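Local structure of globin (5D1V) at residues A[73-77]-A[78-82]; A[91-94]-A[95-98]; A[35-38]-A[39-43]. The protein binds heme as a group II truncated hemoglobin of a thermophilic phototrophic bacterium and probably binds and carries oxygen. All coordinates share one frame; numbering follows the deposited sequence.

Interaction 1: A[73-77]-A[78-82]; sequences MRHAP and FPIGP. With HEM (protoporphyrin IX containing Fe), chain C.
Phe78 turns an edge of its ring toward the face of the His75 imidazole in an offset edge-to-face pair. The ring centroids lie 6.0 Å apart and the planes stand at 87°. His75 is the proximal ligand of the heme, and its NE2 binds the iron at 2.1 Å. Water 1 is also bound to the iron, at 2.2 Å. The imidazole meets the porphyrin through its edge. Its other nitrogen, ND1, donates to Leu71 O, which together with the iron bond fixes the rotation of the ring.

The backbone ties the two aromatic residues together. A type I beta turn runs from His75 to Phe78 after helix 71-74, and Phe78 N donates to His75 O at 3.0 Å. The donor sits above the carbonyl plane. With CG of Phe78 anti to its own carbonyl carbon (chi1 -43°), the ring lies between the turn and the porphyrin. Methyl CMD of the heme lies over the centre of one face, and Pro77 CB is over the opposite face, offset toward the rim. Phe78 CE2 is 3.4 Å from HEM C2D.

Ile80 CD1 fills in beside the imidazole, 4.0 Å from His75 CB, and also rests on the heme. Propionate oxygen O2A lies over one face of the Arg74 guanidinium, offset toward the rim. Arg74 NE donates to Pro69 O, and NH2 to Arg66 O and His68 O. The Leu71 bond would probably give the imidazole some imidazolate character and strengthen its donation to iron.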
loop_
_atom_site.group_PDB
_atom_site.type_symbol
_atom_site.label_atom_id
_atom_site.label_comp_id
_atom_site.label_asym_id
_atom_site.label_seq_id
_atom_site.Cartn_x
_atom_site.Cartn_y
_atom_site.Cartn_z
ATOM N N MET A 73 1.604 -9.993 23.836
ATOM C CA MET A 73 2.348 -10.956 24.632
ATOM C C MET A 73 2.751 -12.159 23.768
ATOM O O MET A 73 3.895 -12.635 23.855
ATOM C CB MET A 73 1.518 -11.406 25.846
ATOM C CG MET A 73 2.155 -12.508 26.650
ATOM S SD MET A 73 0.977 -13.206 27.831
ATOM C CE MET A 73 0.341 -14.600 26.869
ATOM N N ARG A 74 1.844 -12.629 22.912
ATOM C CA ARG A 74 2.125 -13.839 22.151
ATOM C C ARG A 74 3.150 -13.594 21.071
ATOM O O ARG A 74 3.782 -14.544 20.605
ATOM C CB ARG A 74 0.863 -14.409 21.509
ATOM C CG ARG A 74 -0.157 -14.992 22.450
ATOM C CD ARG A 74 -1.297 -15.580 21.633
ATOM N NE ARG A 74 -2.500 -15.801 22.419
ATOM C CZ ARG A 74 -2.800 -16.941 23.018
ATOM N NH1 ARG A 74 -1.994 -17.990 22.937
ATOM N NH2 ARG A 74 -3.917 -17.031 23.696
ATOM N N HIS A 75 3.334 -12.335 20.668
ATOM C CA HIS A 75 4.289 -12.033 19.612
ATOM C C HIS A 75 5.663 -11.649 20.172
ATOM O O HIS A 75 6.594 -11.447 19.412
ATOM C CB HIS A 75 3.775 -10.918 18.698
ATOM C CG HIS A 75 2.683 -11.352 17.786
ATOM N ND1 HIS A 75 1.398 -11.627 18.228
ATOM C CD2 HIS A 75 2.676 -11.580 16.451
ATOM C CE1 HIS A 75 0.651 -11.971 17.185
ATOM N NE2 HIS A 75 1.409 -11.966 16.113
ATOM N N ALA A 76 5.791 -11.598 21.496
ATOM C CA ALA A 76 7.064 -11.262 22.131
ATOM C C ALA A 76 8.235 -12.149 21.657
ATOM O O ALA A 76 9.381 -11.682 21.627
ATOM C CB ALA A 76 6.922 -11.356 23.663
ATOM N N PRO A 77 7.980 -13.436 21.346
ATOM C CA PRO A 77 9.147 -14.263 20.955
ATOM C C PRO A 77 9.737 -13.925 19.587
ATOM O O PRO A 77 10.843 -14.404 19.285
ATOM C CB PRO A 77 8.588 -15.694 20.954
ATOM C CG PRO A 77 7.430 -15.646 21.859
ATOM C CD PRO A 77 6.811 -14.273 21.647
ATOM N N PHE A 78 9.038 -13.102 18.804
ATOM C CA PHE A 78 9.401 -12.782 17.413
ATOM C C PHE A 78 9.979 -11.369 17.349
ATOM O O PHE A 78 9.288 -10.411 17.700
ATOM C CB PHE A 78 8.181 -12.881 16.503
ATOM C CG PHE A 78 7.344 -14.082 16.776
ATOM C CD1 PHE A 78 7.926 -15.342 16.853
ATOM C CD2 PHE A 78 5.973 -13.969 16.982
ATOM C CE1 PHE A 78 7.161 -16.467 17.145
ATOM C CE2 PHE A 78 5.213 -15.082 17.272
ATOM C CZ PHE A 78 5.811 -16.340 17.365
ATOM N N PRO A 79 11.228 -11.222 16.886
ATOM C CA PRO A 79 11.728 -9.841 16.746
ATOM C C PRO A 79 10.997 -9.101 15.626
ATOM O O PRO A 79 11.150 -9.457 14.445
ATOM C CB PRO A 79 13.210 -10.025 16.414
ATOM C CG PRO A 79 13.551 -11.398 16.912
ATOM C CD PRO A 79 12.310 -12.216 16.751
ATOM N N ILE A 80 10.190 -8.110 15.994
ATOM C CA ILE A 80 9.309 -7.449 15.031
ATOM C C ILE A 80 9.630 -5.987 15.027
ATOM O O ILE A 80 9.407 -5.291 16.019
ATOM C CB ILE A 80 7.843 -7.662 15.361
ATOM C CG1 ILE A 80 7.496 -9.140 15.267
ATOM C CG2 ILE A 80 6.972 -6.876 14.403
ATOM C CD1 ILE A 80 6.082 -9.435 15.758
ATOM N N GLY A 81 10.158 -5.530 13.898
ATOM C CA GLY A 81 10.464 -4.130 13.704
ATOM C C GLY A 81 9.663 -3.634 12.506
ATOM O O GLY A 81 8.788 -4.348 12.027
ATOM N N PRO A 82 9.976 -2.431 12.010
ATOM C CA PRO A 82 9.302 -1.840 10.857
ATOM C C PRO A 82 9.274 -2.771 9.621
ATOM O O PRO A 82 8.250 -2.847 8.917
ATOM C CB PRO A 82 10.135 -0.578 10.585
ATOM C CG PRO A 82 10.691 -0.220 11.910
ATOM C CD PRO A 82 11.002 -1.529 12.558
HETATM C CHA HEM C . 0.589 -15.724 15.541
HETATM C CHB HEM C . -2.558 -12.119 14.710
HETATM C CHC HEM C . 1.153 -9.235 13.401
HETATM C CHD HEM C . 3.942 -13.196 13.156
HETATM C C1A HEM C . -0.569 -14.994 15.480
HETATM C C2A HEM C . -1.866 -15.406 15.990
HETATM C C3A HEM C . -2.730 -14.405 15.768
HETATM C C4A HEM C . -2.003 -13.321 15.109
HETATM C CMA HEM C . -4.252 -14.289 16.087
HETATM C CAA HEM C . -2.139 -16.763 16.678
HETATM C CBA HEM C . -2.195 -16.484 18.188
HETATM C CGA HEM C . -2.272 -17.812 18.921
HETATM O O1A HEM C . -1.277 -18.576 18.915
HETATM O O2A HEM C . -3.322 -18.111 19.528
HETATM C C1B HEM C . -1.826 -11.013 14.298
HETATM C C2B HEM C . -2.342 -9.687 14.040
HETATM C C3B HEM C . -1.292 -8.907 13.698
HETATM C C4B HEM C . -0.111 -9.707 13.696
HETATM C CMB HEM C . -3.834 -9.293 14.158
HETATM C CAB HEM C . -1.218 -7.416 13.303
HETATM C CBB HEM C . -2.344 -6.788 12.960
HETATM C C1C HEM C . 2.241 -10.046 13.189
HETATM C C2C HEM C . 3.541 -9.636 12.679
HETATM C C3C HEM C . 4.292 -10.766 12.633
HETATM C C4C HEM C . 3.505 -11.892 13.069
HETATM C CMC HEM C . 3.919 -8.168 12.326
HETATM C CAC HEM C . 5.726 -10.915 12.123
HETATM C CBC HEM C . 6.078 -10.035 11.193
HETATM C C1D HEM C . 3.313 -14.216 13.835
HETATM C C2D HEM C . 3.864 -15.530 14.147
HETATM C C3D HEM C . 2.928 -16.221 14.824
HETATM C C4D HEM C . 1.763 -15.367 14.944
HETATM C CMD HEM C . 5.280 -15.998 13.777
HETATM C CAD HEM C . 3.026 -17.651 15.378
HETATM C CBD HEM C . 2.403 -18.586 14.351
HETATM C CGD HEM C . 2.411 -20.011 14.819
HETATM O O1D HEM C . 2.211 -20.899 13.951
HETATM O O2D HEM C . 2.630 -20.255 16.037
HETATM N NA HEM C . -0.692 -13.708 14.966
HETATM N NB HEM C . -0.464 -10.987 14.085
HETATM N NC HEM C . 2.279 -11.405 13.439
HETATM N ND HEM C . 2.041 -14.169 14.342
HETATM FE FE HEM C . 0.809 -12.572 14.165
HETATM O O HOH W 1 0.259 -13.318 12.214
#

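Interaction 2: A[91-94]-A[95-98]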
loop_
_atom_site.group_PDB
_atom_site.type_symbol
_atom_site.label_atom_id
_atom_site.label_comp_id
_atom_site.label_asym_id
_atom_site.label_seq_id
_atom_site.Cartn_x
_atom_site.Cartn_y
_atom_site.Cartn_z
ATOM N N HIS A 91 0.863 -8.230 3.061
ATOM C CA HIS A 91 0.201 -9.462 2.691
ATOM C C HIS A 91 -1.223 -9.514 3.203
ATOM O O HIS A 91 -2.091 -10.048 2.521
ATOM C CB HIS A 91 1.010 -10.652 3.182
ATOM C CG HIS A 91 2.370 -10.714 2.568
ATOM N ND1 HIS A 91 2.585 -10.490 1.226
ATOM C CD2 HIS A 91 3.584 -10.969 3.106
ATOM C CE1 HIS A 91 3.874 -10.593 0.966
ATOM N NE2 HIS A 91 4.501 -10.880 2.091
ATOM N N MET A 92 -1.490 -8.935 4.374
ATOM C CA MET A 92 -2.860 -8.986 4.873
ATOM C C MET A 92 -3.722 -8.029 4.084
ATOM O O MET A 92 -4.886 -8.316 3.775
ATOM C CB MET A 92 -2.972 -8.654 6.365
ATOM C CG MET A 92 -4.431 -8.835 6.895
ATOM S SD MET A 92 -5.047 -10.546 6.757
ATOM C CE MET A 92 -4.147 -11.350 8.062
ATOM N N LEU A 93 -3.196 -6.863 3.750
ATOM C CA LEU A 93 -4.011 -5.985 2.926
ATOM C C LEU A 93 -4.298 -6.611 1.558
ATOM O O LEU A 93 -5.410 -6.492 1.037
ATOM C CB LEU A 93 -3.334 -4.626 2.785
ATOM C CG LEU A 93 -3.216 -3.926 4.135
ATOM C CD1 LEU A 93 -2.646 -2.520 3.938
ATOM C CD2 LEU A 93 -4.517 -3.869 4.906
ATOM N N ALA A 94 -3.310 -7.271 0.965
ATOM C CA ALA A 94 -3.535 -7.940 -0.312
ATOM C C ALA A 94 -4.587 -9.027 -0.160
ATOM O O ALA A 94 -5.442 -9.203 -1.034
ATOM C CB ALA A 94 -2.234 -8.521 -0.851
ATOM N N ALA A 95 -4.543 -9.754 0.949
ATOM C CA ALA A 95 -5.487 -10.847 1.158
ATOM C C ALA A 95 -6.937 -10.316 1.225
ATOM O O ALA A 95 -7.837 -10.934 0.657
ATOM C CB ALA A 95 -5.128 -11.622 2.416
ATOM N N LEU A 96 -7.159 -9.185 1.911
ATOM C CA LEU A 96 -8.486 -8.555 1.946
ATOM C C LEU A 96 -8.969 -8.203 0.562
ATOM O O LEU A 96 -10.128 -8.430 0.208
ATOM C CB LEU A 96 -8.462 -7.291 2.780
ATOM C CG LEU A 96 -8.165 -7.481 4.262
ATOM C CD1 LEU A 96 -8.173 -6.093 4.906
ATOM C CD2 LEU A 96 -9.192 -8.404 4.940
ATOM N N ASN A 97 -8.077 -7.639 -0.227
ATOM C CA ASN A 97 -8.450 -7.261 -1.588
ATOM C C ASN A 97 -8.748 -8.482 -2.463
ATOM O O ASN A 97 -9.773 -8.520 -3.147
ATOM C CB ASN A 97 -7.356 -6.388 -2.190
ATOM C CG ASN A 97 -7.316 -4.995 -1.556
ATOM O OD1 ASN A 97 -7.474 -4.839 -0.334
ATOM N ND2 ASN A 97 -7.136 -3.975 -2.390
ATOM N N GLU A 98 -7.883 -9.497 -2.421
ATOM C CA GLU A 98 -8.052 -10.689 -3.240
ATOM C C GLU A 98 -9.224 -11.575 -2.794
ATOM O O GLU A 98 -9.827 -12.231 -3.626
ATOM C CB GLU A 98 -6.758 -11.485 -3.254
ATOM C CG GLU A 98 -5.663 -10.745 -3.966
ATOM C CD GLU A 98 -4.383 -11.549 -4.082
ATOM O OE1 GLU A 98 -4.440 -12.793 -4.018
ATOM O OE2 GLU A 98 -3.326 -10.917 -4.248
#
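Glu98 N donates to Ala94 O at 2.8 Å. It is one of four i to i+4 backbone bonds that join 91-94 to 95-98. Ala95 N binds His91 O at 2.9 Å, with an N-H...O angle of 148°. Leu96 N reaches Met92 O at 3.1 Å, and Asn97 N reaches Leu93 O at 3.2 Å. These two bonds are straighter.

The side chains of 95-98 lean back on the same carbonyls. Leu96 CG lies 3.4 Å from Met92 O. Glu98 has CG anti to its carbonyl carbon (chi1 -67°), which brings CG to 3.3 Å from Ala94 O. The chain then extends past Ala94 CB toward Arg26, with which OE2 makes a long, weak ion pair.

The segments form the last two turns of helix 82-98. In the two-over-two helical sandwich of truncated globins this helix pairs with helix 105-119. It also packs on helix 13-28, which His91 faces. Both ring nitrogens of His91 are held, NE2 by Asp30 and ND1 by Arg26, so the imidazole is fixed in its rotation.

The apolar contacts within the helix are loose. Leu93 CD2 and Leu96 CD1 are 4.3 Å apart, one turn from each other. Met92 SD comes to 4.5 Å from Ala95 CB. The small methyl of Ala95 is buried beside the Met92 thioether. Met92 also touches Phe23 of helix 13-28 and Phe113 of helix 105-119. Leu96 packs on Met109 and Phe113 of helix 105-119, and Leu93 touches Arg114 there.

Interaction 3: A[35-38]-A[39-43]. With HEM (protoporphyrin IX containing Fe), chain C.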
loop_
_atom_site.group_PDB
_atom_site.type_symbol
_atom_site.label_atom_id
_atom_site.label_comp_id
_atom_site.label_asym_id
_atom_site.label_seq_id
_atom_site.Cartn_x
_atom_site.Cartn_y
_atom_site.Cartn_z
ATOM N N HIS A 35 10.743 -17.358 8.253
ATOM C CA HIS A 35 11.624 -17.899 9.276
ATOM C C HIS A 35 11.092 -17.747 10.703
ATOM O O HIS A 35 11.518 -18.461 11.621
ATOM C CB HIS A 35 12.988 -17.228 9.181
ATOM C CG HIS A 35 12.958 -15.765 9.503
ATOM N ND1 HIS A 35 13.301 -15.273 10.741
ATOM C CD2 HIS A 35 12.603 -14.691 8.760
ATOM C CE1 HIS A 35 13.184 -13.957 10.739
ATOM N NE2 HIS A 35 12.760 -13.577 9.549
ATOM N N LEU A 36 10.162 -16.827 10.893
ATOM C CA LEU A 36 9.602 -16.581 12.211
ATOM C C LEU A 36 8.566 -17.612 12.597
ATOM O O LEU A 36 8.280 -17.795 13.788
ATOM C CB LEU A 36 8.975 -15.190 12.264
ATOM C CG LEU A 36 9.958 -14.011 12.220
ATOM C CD1 LEU A 36 9.195 -12.669 12.148
ATOM C CD2 LEU A 36 10.875 -14.031 13.390
ATOM N N PHE A 37 7.994 -18.257 11.590
ATOM C CA PHE A 37 6.910 -19.194 11.769
ATOM C C PHE A 37 7.436 -20.618 11.958
ATOM O O PHE A 37 8.543 -20.945 11.521
ATOM C CB PHE A 37 5.968 -19.143 10.555
ATOM C CG PHE A 37 5.132 -17.880 10.476
ATOM C CD1 PHE A 37 5.676 -16.689 10.023
ATOM C CD2 PHE A 37 3.812 -17.891 10.876
ATOM C CE1 PHE A 37 4.909 -15.536 9.964
ATOM C CE2 PHE A 37 3.034 -16.729 10.815
ATOM C CZ PHE A 37 3.575 -15.570 10.364
ATOM N N PRO A 38 6.636 -21.485 12.585
ATOM C CA PRO A 38 7.143 -22.842 12.843
ATOM C C PRO A 38 7.283 -23.673 11.573
ATOM O O PRO A 38 6.830 -23.251 10.520
ATOM C CB PRO A 38 6.088 -23.455 13.766
ATOM C CG PRO A 38 5.185 -22.336 14.185
ATOM C CD PRO A 38 5.288 -21.275 13.140
ATOM N N ALA A 39 7.914 -24.843 11.675
ATOM C CA ALA A 39 8.008 -25.741 10.531
ATOM C C ALA A 39 6.609 -26.104 9.995
ATOM O O ALA A 39 6.405 -26.140 8.794
ATOM C CB ALA A 39 8.789 -26.997 10.897
ATOM N N ASP A 40 5.653 -26.351 10.890
ATOM C CA ASP A 40 4.280 -26.707 10.516
ATOM C C ASP A 40 3.414 -25.475 10.739
ATOM O O ASP A 40 3.244 -25.023 11.881
ATOM C CB ASP A 40 3.753 -27.896 11.351
ATOM C CG ASP A 40 2.309 -28.291 11.001
ATOM O OD1 ASP A 40 1.697 -27.661 10.096
ATOM O OD2 ASP A 40 1.801 -29.258 11.628
ATOM N N LEU A 41 2.869 -24.932 9.661
ATOM C CA LEU A 41 2.087 -23.698 9.766
ATOM C C LEU A 41 0.635 -23.924 10.169
ATOM O O LEU A 41 -0.043 -22.964 10.518
ATOM C CB LEU A 41 2.120 -22.939 8.437
ATOM C CG LEU A 41 3.496 -22.529 7.911
ATOM C CD1 LEU A 41 3.378 -22.018 6.480
ATOM C CD2 LEU A 41 4.142 -21.475 8.771
ATOM N N GLU A 42 0.148 -25.160 10.112
ATOM C CA GLU A 42 -1.308 -25.380 10.155
ATOM C C GLU A 42 -1.975 -25.019 11.480
ATOM O O GLU A 42 -3.054 -24.396 11.474
ATOM C CB GLU A 42 -1.656 -26.827 9.810
ATOM C CG GLU A 42 -1.573 -27.159 8.315
ATOM C CD GLU A 42 -2.479 -26.287 7.445
ATOM O OE1 GLU A 42 -3.654 -26.033 7.825
ATOM O OE2 GLU A 42 -2.002 -25.844 6.377
ATOM N N PRO A 43 -1.371 -25.409 12.619
ATOM C CA PRO A 43 -2.061 -25.015 13.853
ATOM C C PRO A 43 -2.197 -23.512 14.020
ATOM O O PRO A 43 -3.257 -23.034 14.397
ATOM C CB PRO A 43 -1.179 -25.603 14.963
ATOM C CG PRO A 43 -0.418 -26.707 14.311
ATOM C CD PRO A 43 -0.219 -26.301 12.878
HETATM C CHA HEM C . 0.589 -15.724 15.541
HETATM C CHB HEM C . -2.558 -12.119 14.710
HETATM C CHC HEM C . 1.153 -9.235 13.401
HETATM C CHD HEM C . 3.942 -13.196 13.156
HETATM C C1A HEM C . -0.569 -14.994 15.480
HETATM C C2A HEM C . -1.866 -15.406 15.990
HETATM C C3A HEM C . -2.730 -14.405 15.768
HETATM C C4A HEM C . -2.003 -13.321 15.109
HETATM C CMA HEM C . -4.252 -14.289 16.087
HETATM C CAA HEM C . -2.139 -16.763 16.678
HETATM C CBA HEM C . -2.195 -16.484 18.188
HETATM C CGA HEM C . -2.272 -17.812 18.921
HETATM O O1A HEM C . -1.277 -18.576 18.915
HETATM O O2A HEM C . -3.322 -18.111 19.528
HETATM C C1B HEM C . -1.826 -11.013 14.298
HETATM C C2B HEM C . -2.342 -9.687 14.040
HETATM C C3B HEM C . -1.292 -8.907 13.698
HETATM C C4B HEM C . -0.111 -9.707 13.696
HETATM C CMB HEM C . -3.834 -9.293 14.158
HETATM C CAB HEM C . -1.218 -7.416 13.303
HETATM C CBB HEM C . -2.344 -6.788 12.960
HETATM C C1C HEM C . 2.241 -10.046 13.189
HETATM C C2C HEM C . 3.541 -9.636 12.679
HETATM C C3C HEM C . 4.292 -10.766 12.633
HETATM C C4C HEM C . 3.505 -11.892 13.069
HETATM C CMC HEM C . 3.919 -8.168 12.326
HETATM C CAC HEM C . 5.726 -10.915 12.123
HETATM C CBC HEM C . 6.078 -10.035 11.193
HETATM C C1D HEM C . 3.313 -14.216 13.835
HETATM C C2D HEM C . 3.864 -15.530 14.147
HETATM C C3D HEM C . 2.928 -16.221 14.824
HETATM C C4D HEM C . 1.763 -15.367 14.944
HETATM C CMD HEM C . 5.280 -15.998 13.777
HETATM C CAD HEM C . 3.026 -17.651 15.378
HETATM C CBD HEM C . 2.403 -18.586 14.351
HETATM C CGD HEM C . 2.411 -20.011 14.819
HETATM O O1D HEM C . 2.211 -20.899 13.951
HETATM O O2D HEM C . 2.630 -20.255 16.037
HETATM N NA HEM C . -0.692 -13.708 14.966
HETATM N NB HEM C . -0.464 -10.987 14.085
HETATM N NC HEM C . 2.279 -11.405 13.439
HETATM N ND HEM C . 2.041 -14.169 14.342
HETATM FE FE HEM C . 0.809 -12.572 14.165
HETATM O O HOH W 1 0.259 -13.318 12.214
#
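The backbone is extended at Phe37 and Pro38, then bends at Ala39 and runs into helix 42-55. Asp40 precedes the turn that leads into the helix, and its OD1 accepts from Glu42 N at 2.9 Å in a capping bond. The nitrogen meets OD1 from above the carboxylate plane. The bend brings Leu41 back to Phe37. The two side chains cross at about a right angle, and Leu41 CD2 touches Phe37 CB at 3.5 Å. The same methyl lies 3.7 Å from Pro38 O.

Phe37 has CG anti to its carbonyl carbon (chi1 -72°), which carries the ring to heme methyl CMD. This methyl sits over the centre of one ring face, 3.6 Å above the plane. The outer part of the ring reaches the pyrrole, with CE2 3.6 Å from HEM C2D. Pro38 borders the neighbouring propionate, its CD 3.2 Å from HEM O1D. Arg34 NH1 is hydrogen-bonded to Pro38 O.

Leu41 also packs on Tyr24 and Glu28 of helix 13-28. The contact between the segments is apolar. It packs Leu41 against the base of the Phe37 side chain, whose ring lines the heme pocket, and the polar bonds are left to the helix cap and Arg34.

Overall arrangement
Interactions 1 and 3 both line the heme pocket and touch one another. Their centres are 15 Å apart. Phe78 CE1 lies 3.8 Å from Leu36 O, and Pro79 CD packs at 4.1 Å on Leu36 CD2. Phe78 and Phe37 approach heme methyl CMD from opposite faces of the porphyrin, Phe78 on the side of His75 and Phe37 on the side of water 1. Interaction 2 lies toward the end of helix 82-98, which begins at Pro82 of interaction 1. Its nearest atoms are about 10 Å from interaction 1 and about 8 Å from interaction 3. Its Met92 side chain comes to about 6 Å from the heme and about 4 Å from the heme-binding Trp88 side chain.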